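Local coordinates for xylose isomerase domain protein (Alicyclobacillus acidocaldarius subsp. acidocaldarius, PDB 3U0H) that probably acts as an isomerase built on a xylose isomerase-like TIM barrel, at residues A[76-79]-A[80-84]; A[109-113]-A[114-118]; A[120-123]-A[124-127]. All coordinates share one frame; numbering follows the deposited sequence.

Interaction 1 of 3, residues A[76-79]-A[80-84]; sequences EPVF and LRELS
Glu76 and Leu80 meet one turn apart at the start of the short alpha-helix 76-84, one of the helices packed outside the TIM barrel, and the segment illustrates how a helix start settles its polar groups. Four successive backbone bonds of the i to i+4 type join 76-79 to 80-84. The straightest runs from Leu80 N to Glu76 O, at 2.8 Å and 176°. Arg81 N reaches Pro77 O less directly at 3.2 Å, lying above the carbonyl plane, whereas Glu82 N to Val78 O (2.9 Å) and Leu83 N to Phe79 O (2.8 Å) are shorter. Pro77 has no N-H to give, which costs nothing in a first turn.

The carboxylate of Glu76 finds its partners on helix 113-131: OE1 pairs with Arg123 and OE2 with Arg122, so both oxygens are engaged. Its CG stands anti to the backbone N (chi1 -160°) and the chain then bends at chi2, which brings OE2 beside Leu80, 3.6 Å from Leu80 CD2. Its negative charge near the helix start would probably also suit the dipole there. Glu82 sends OE1 to Arg89.

The apolar side belongs to Phe79, which also packs on Arg122, Arg123 and Gln126. Leu83 lays CB over one face of the Phe79 ring, while its CD2 comes to 4.3 Å from Phe79 CE2.

Interaction 2 of 3, residues A[109-113]-A[114-118]; sequences MDEEP and VRYIS
Pro113 O accepts the backbone N-H of Ile117 at 2.9 Å, with the donor tilted somewhat from the carbonyl plane, as the second bond in the series of helix 113-131. The bond one residue earlier, Tyr116 N to Glu112 O at 3.0 Å, starts the series; its donor lies in the carbonyl plane. Glu112 stands at the N-cap position, and Pro113, lacking an N-H, fills the first helical place, where no backbone donor is called for.

Beside these bonds, a Met-aromatic contact ties the loop to the helix. Met109, a selenomethionine, lies across one face of the Tyr116 ring. Its CG sits 3.8 Å from the centroid of the Tyr116 ring and only 6° off the ring normal, a CH-pi contact almost at the ring centre. SE follows over the same face, 4.5 Å from the Tyr116 centroid. This path depends on the Met109 torsions: CG is set between the backbone N and the carbonyl carbon (chi1 76°), and a further bend at chi2 turns the chain along the ring, until CE ends 4.3 Å from Ile117 CG1. Glu111 adds its CB, 4.1 Å from Tyr116 CD2.

Met109 ends strand 108-109 and is bonded through its backbone to Tyr153 of strand 153-154, whose side chain also packs on Pro113. On the helical side Arg115 forms a salt bridge with Asp161 of the second subunit, and Val114 packs on Phe155 of that subunit, so the start of helix 113-131 joins the two-stranded antiparallel sheet to the subunit interface.

Interaction 3 of 3, residues A[120-123]-A[124-127]; sequences LARR and IRQV
Arg122 and Gln126 lie one turn apart on helix 113-131, and the arginine can be followed outward atom by atom. CB passes 4.1 Å from Arg125 NH1, and CG, held anti to the backbone N (chi1 178°), comes about as near to that same nitrogen. Bends at chi2 and chi3 then carry the chain toward Gln126: CD lies 3.3 Å from Gln126 OE1. NE turns to Glu167 of the second subunit in a salt bridge. At the tip, NH1 gives a hydrogen bond to Gln126 OE1 of 2.8 Å at 160°, with the oxygen near the guanidinium plane although the amide itself stands 81° to it. NH1 also meets Glu76, and Arg123 CG rests against one guanidinium face.

Deeper in, Leu120 CG packs 3.8 Å from Ile124 CD1. A leucine in place of Arg122 is likely to leave Gln126 OE1 without this donor, and Glu76 and Glu167 of the second subunit each short of a cationic partner.

Arg122 and Arg125 bear like charges, yet Arg125 NE and NH2 are bonded to the carbonyls of Ile169 and Ala168, and two carboxylates flank Arg122; that surrounding oxygen probably tempers the charge.

In the fold
The three contacts follow one another along the chain, outside the strands of the TIM barrel. Interaction 1 lies on helix 76-84, after strand 62-67; interaction 2 spans the loop after strand 108-109 and the start of helix 113-131, and interaction 3 lies in the middle of that helix, before strand 137-141. Centres of interactions 1 and 3 are 12 Å apart and their side chains touch, whereas interactions 1 and 2, centred 20 Å apart, do not meet. Interactions 2 and 3, with centres 14 Å apart, are linked through their common helix. Both touch the second subunit, so one helix carries both a contact to helix 76-84 and contacts to that subunit.

Interaction 1 of 3, residues A[76-79]-A[80-84]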
# COMPACT_ATOMS: atom_id res chain seq x y z
N GLU A 76 -8.52 -19.62 -10.28
CA GLU A 76 -7.44 -18.87 -9.63
C GLU A 76 -6.06 -19.22 -10.25
O GLU A 76 -5.33 -18.30 -10.60
CB GLU A 76 -7.41 -19.04 -8.07
CG GLU A 76 -6.64 -17.94 -7.29
CD GLU A 76 -7.08 -16.47 -7.55
OE1 GLU A 76 -8.28 -16.18 -7.78
OE2 GLU A 76 -6.22 -15.57 -7.50
N PRO A 77 -5.72 -20.55 -10.40
CA PRO A 77 -4.38 -20.87 -10.89
C PRO A 77 -4.14 -20.34 -12.32
O PRO A 77 -3.04 -19.93 -12.63
CB PRO A 77 -4.35 -22.40 -10.88
CG PRO A 77 -5.53 -22.83 -10.03
CD PRO A 77 -6.55 -21.77 -10.28
N VAL A 78 -5.16 -20.34 -13.18
CA VAL A 78 -4.97 -19.85 -14.55
C VAL A 78 -4.87 -18.33 -14.52
O VAL A 78 -4.01 -17.74 -15.20
CB VAL A 78 -6.11 -20.33 -15.49
CG1 VAL A 78 -6.00 -19.73 -16.89
CG2 VAL A 78 -6.18 -21.88 -15.53
N PHE A 79 -5.72 -17.69 -13.71
CA PHE A 79 -5.69 -16.26 -13.57
C PHE A 79 -4.32 -15.80 -13.07
O PHE A 79 -3.71 -14.90 -13.65
CB PHE A 79 -6.81 -15.71 -12.63
CG PHE A 79 -6.59 -14.29 -12.24
CD1 PHE A 79 -6.74 -13.30 -13.18
CD2 PHE A 79 -6.12 -13.96 -10.99
CE1 PHE A 79 -6.48 -11.98 -12.87
CE2 PHE A 79 -5.88 -12.64 -10.66
CZ PHE A 79 -6.07 -11.64 -11.62
N LEU A 80 -3.84 -16.40 -11.99
CA LEU A 80 -2.53 -15.99 -11.47
C LEU A 80 -1.42 -16.14 -12.50
O LEU A 80 -0.48 -15.31 -12.57
CB LEU A 80 -2.16 -16.71 -10.18
CG LEU A 80 -3.03 -16.30 -8.97
CD1 LEU A 80 -2.78 -17.19 -7.73
CD2 LEU A 80 -2.93 -14.79 -8.63
N ARG A 81 -1.51 -17.17 -13.30
CA ARG A 81 -0.53 -17.47 -14.32
C ARG A 81 -0.56 -16.37 -15.38
O ARG A 81 0.44 -15.81 -15.76
CB ARG A 81 -0.86 -18.85 -14.91
CG ARG A 81 0.10 -19.40 -15.97
CD ARG A 81 -0.32 -20.81 -16.41
NE ARG A 81 -0.72 -21.64 -15.27
CZ ARG A 81 -1.79 -22.44 -15.25
NH1 ARG A 81 -2.60 -22.54 -16.32
NH2 ARG A 81 -2.06 -23.10 -14.15
N GLU A 82 -1.76 -16.08 -15.86
CA GLU A 82 -1.91 -15.03 -16.88
C GLU A 82 -1.54 -13.65 -16.33
O GLU A 82 -1.02 -12.78 -17.09
CB GLU A 82 -3.32 -15.06 -17.45
CG GLU A 82 -3.66 -16.37 -18.16
CD GLU A 82 -2.72 -16.60 -19.33
OE1 GLU A 82 -2.49 -15.64 -20.09
OE2 GLU A 82 -2.16 -17.73 -19.45
N LEU A 83 -1.70 -13.45 -15.02
CA LEU A 83 -1.31 -12.19 -14.39
C LEU A 83 0.21 -12.04 -14.36
O LEU A 83 0.76 -10.94 -14.53
CB LEU A 83 -1.90 -12.06 -12.99
CG LEU A 83 -1.57 -10.78 -12.24
CD1 LEU A 83 -2.31 -9.61 -12.86
CD2 LEU A 83 -1.92 -10.99 -10.75
N SER A 84 0.90 -13.14 -14.24
CA SER A 84 2.36 -13.12 -14.26
C SER A 84 2.94 -12.80 -15.57
O SER A 84 4.06 -12.32 -15.67
CB SER A 84 2.91 -14.46 -13.84
OG SER A 84 2.96 -14.41 -12.43

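Interaction 2 of 3, residues A[109-113]-A[114-118]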
# COMPACT_ATOMS: atom_id res chain seq x y z
N MSE A 109 -25.39 -10.40 -13.89
CA MSE A 109 -24.81 -11.74 -13.76
C MSE A 109 -25.68 -12.65 -12.93
O MSE A 109 -26.48 -12.17 -12.13
CB MSE A 109 -23.42 -11.69 -13.07
CG MSE A 109 -23.42 -11.47 -11.49
SE MSE A 109 -23.85 -9.59 -11.03
CE MSE A 109 -23.56 -9.66 -9.10
N ASP A 110 -25.47 -13.95 -13.07
CA ASP A 110 -26.22 -14.91 -12.27
C ASP A 110 -25.56 -15.29 -10.94
O ASP A 110 -26.24 -15.81 -10.07
CB ASP A 110 -26.51 -16.19 -13.06
CG ASP A 110 -27.65 -16.02 -14.06
OD1 ASP A 110 -28.49 -15.08 -13.89
OD2 ASP A 110 -27.73 -16.85 -14.99
N GLU A 111 -24.26 -15.07 -10.81
CA GLU A 111 -23.51 -15.43 -9.60
C GLU A 111 -23.85 -14.50 -8.42
O GLU A 111 -24.20 -13.32 -8.62
CB GLU A 111 -21.99 -15.43 -9.86
CG GLU A 111 -21.55 -16.52 -10.85
CD GLU A 111 -21.14 -16.02 -12.26
OE1 GLU A 111 -21.92 -15.29 -12.96
OE2 GLU A 111 -20.02 -16.38 -12.69
N GLU A 112 -23.74 -15.06 -7.21
CA GLU A 112 -24.00 -14.32 -5.98
C GLU A 112 -23.07 -13.08 -5.88
O GLU A 112 -21.86 -13.21 -6.11
CB GLU A 112 -23.80 -15.24 -4.75
CG GLU A 112 -24.63 -16.50 -4.80
CD GLU A 112 -26.09 -16.17 -4.92
OE1 GLU A 112 -26.64 -15.52 -3.99
OE2 GLU A 112 -26.68 -16.56 -5.96
N PRO A 113 -23.65 -11.88 -5.62
CA PRO A 113 -22.97 -10.58 -5.61
C PRO A 113 -21.74 -10.53 -4.72
O PRO A 113 -20.72 -10.04 -5.18
CB PRO A 113 -24.03 -9.63 -5.04
CG PRO A 113 -25.29 -10.18 -5.53
CD PRO A 113 -25.11 -11.68 -5.46
N VAL A 114 -21.81 -11.02 -3.48
CA VAL A 114 -20.69 -10.81 -2.62
C VAL A 114 -19.45 -11.51 -3.18
O VAL A 114 -18.36 -10.92 -3.15
CB VAL A 114 -20.92 -11.20 -1.16
CG1 VAL A 114 -21.31 -12.66 -1.01
CG2 VAL A 114 -19.66 -10.83 -0.36
N ARG A 115 -19.65 -12.70 -3.75
CA ARG A 115 -18.57 -13.48 -4.39
C ARG A 115 -18.08 -12.83 -5.68
O ARG A 115 -16.89 -12.70 -5.92
CB ARG A 115 -19.05 -14.89 -4.76
CG ARG A 115 -19.80 -15.64 -3.63
CD ARG A 115 -18.93 -16.65 -2.92
NE ARG A 115 -19.59 -17.21 -1.74
CZ ARG A 115 -19.51 -18.48 -1.35
NH1 ARG A 115 -18.82 -19.36 -2.05
NH2 ARG A 115 -20.13 -18.89 -0.26
N TYR A 116 -19.01 -12.45 -6.52
CA TYR A 116 -18.67 -12.10 -7.87
C TYR A 116 -17.95 -10.78 -7.84
O TYR A 116 -16.88 -10.64 -8.40
CB TYR A 116 -19.96 -11.96 -8.67
CG TYR A 116 -19.79 -11.48 -10.05
CD1 TYR A 116 -19.83 -10.15 -10.35
CD2 TYR A 116 -19.59 -12.37 -11.09
CE1 TYR A 116 -19.70 -9.71 -11.66
CE2 TYR A 116 -19.46 -11.92 -12.40
CZ TYR A 116 -19.53 -10.58 -12.67
OH TYR A 116 -19.37 -10.12 -13.98
N ILE A 117 -18.54 -9.84 -7.11
CA ILE A 117 -18.07 -8.47 -7.02
C ILE A 117 -16.77 -8.40 -6.23
O ILE A 117 -15.87 -7.69 -6.64
CB ILE A 117 -19.10 -7.50 -6.35
CG1 ILE A 117 -20.38 -7.47 -7.18
CG2 ILE A 117 -18.57 -6.10 -6.25
CD1 ILE A 117 -21.52 -6.54 -6.71
N SER A 118 -16.66 -9.14 -5.14
CA SER A 118 -15.44 -9.09 -4.34
C SER A 118 -14.21 -9.66 -5.09
O SER A 118 -13.12 -9.04 -5.06
CB SER A 118 -15.61 -9.87 -3.05
OG SER A 118 -16.69 -9.40 -2.28

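Interaction 3 of 3, residues A[120-123]-A[124-127]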
# COMPACT_ATOMS: atom_id res chain seq x y z
N LEU A 120 -13.88 -10.05 -8.31
CA LEU A 120 -13.57 -9.21 -9.45
C LEU A 120 -12.80 -7.90 -8.99
O LEU A 120 -11.83 -7.49 -9.62
CB LEU A 120 -14.83 -8.94 -10.27
CG LEU A 120 -14.60 -8.10 -11.52
CD1 LEU A 120 -13.83 -8.90 -12.54
CD2 LEU A 120 -15.93 -7.60 -12.11
N ALA A 121 -13.22 -7.29 -7.88
CA ALA A 121 -12.54 -6.09 -7.31
C ALA A 121 -11.09 -6.43 -7.05
O ALA A 121 -10.17 -5.68 -7.43
CB ALA A 121 -13.19 -5.61 -6.01
N ARG A 122 -10.85 -7.58 -6.46
CA ARG A 122 -9.49 -7.93 -6.04
C ARG A 122 -8.57 -8.23 -7.23
O ARG A 122 -7.39 -7.95 -7.20
CB ARG A 122 -9.52 -9.09 -5.05
CG ARG A 122 -8.13 -9.57 -4.60
CD ARG A 122 -7.59 -10.71 -5.44
NE ARG A 122 -8.45 -11.91 -5.54
CZ ARG A 122 -8.18 -12.99 -6.28
NH1 ARG A 122 -7.10 -13.06 -7.06
NH2 ARG A 122 -9.01 -14.03 -6.24
N ARG A 123 -9.10 -8.84 -8.27
CA ARG A 123 -8.28 -9.24 -9.44
C ARG A 123 -7.92 -8.04 -10.34
O ARG A 123 -6.87 -8.01 -10.95
CB ARG A 123 -9.04 -10.29 -10.26
CG ARG A 123 -9.09 -11.66 -9.62
CD ARG A 123 -9.81 -12.68 -10.49
NE ARG A 123 -9.68 -14.04 -10.00
CZ ARG A 123 -10.05 -15.12 -10.70
NH1 ARG A 123 -10.54 -15.01 -11.96
NH2 ARG A 123 -9.91 -16.33 -10.16
N ILE A 124 -8.85 -7.11 -10.44
CA ILE A 124 -8.65 -5.86 -11.17
C ILE A 124 -7.60 -5.03 -10.46
O ILE A 124 -6.77 -4.41 -11.11
CB ILE A 124 -9.97 -5.06 -11.32
CG1 ILE A 124 -10.95 -5.83 -12.26
CG2 ILE A 124 -9.69 -3.67 -11.91
CD1 ILE A 124 -12.31 -5.19 -12.54
N ARG A 125 -7.63 -5.06 -9.12
CA ARG A 125 -6.64 -4.39 -8.28
C ARG A 125 -5.26 -4.99 -8.57
O ARG A 125 -4.27 -4.26 -8.76
CB ARG A 125 -7.01 -4.58 -6.80
CG ARG A 125 -6.02 -4.02 -5.81
CD ARG A 125 -6.31 -4.54 -4.37
NE ARG A 125 -7.72 -4.35 -4.07
CZ ARG A 125 -8.51 -5.09 -3.29
NH1 ARG A 125 -8.08 -6.13 -2.62
NH2 ARG A 125 -9.81 -4.73 -3.20
N GLN A 126 -5.19 -6.32 -8.53
CA GLN A 126 -3.94 -7.03 -8.86
C GLN A 126 -3.46 -6.65 -10.28
O GLN A 126 -2.29 -6.41 -10.49
CB GLN A 126 -4.10 -8.53 -8.70
CG GLN A 126 -4.17 -9.01 -7.24
CD GLN A 126 -4.39 -10.52 -7.13
OE1 GLN A 126 -5.24 -11.09 -7.79
NE2 GLN A 126 -3.62 -11.16 -6.31
N VAL A 127 -4.36 -6.57 -11.23
CA VAL A 127 -3.97 -6.18 -12.57
C VAL A 127 -3.42 -4.76 -12.56
O VAL A 127 -2.34 -4.52 -13.12
CB VAL A 127 -5.13 -6.34 -13.54
CG1 VAL A 127 -4.87 -5.64 -14.89
CG2 VAL A 127 -5.39 -7.83 -13.77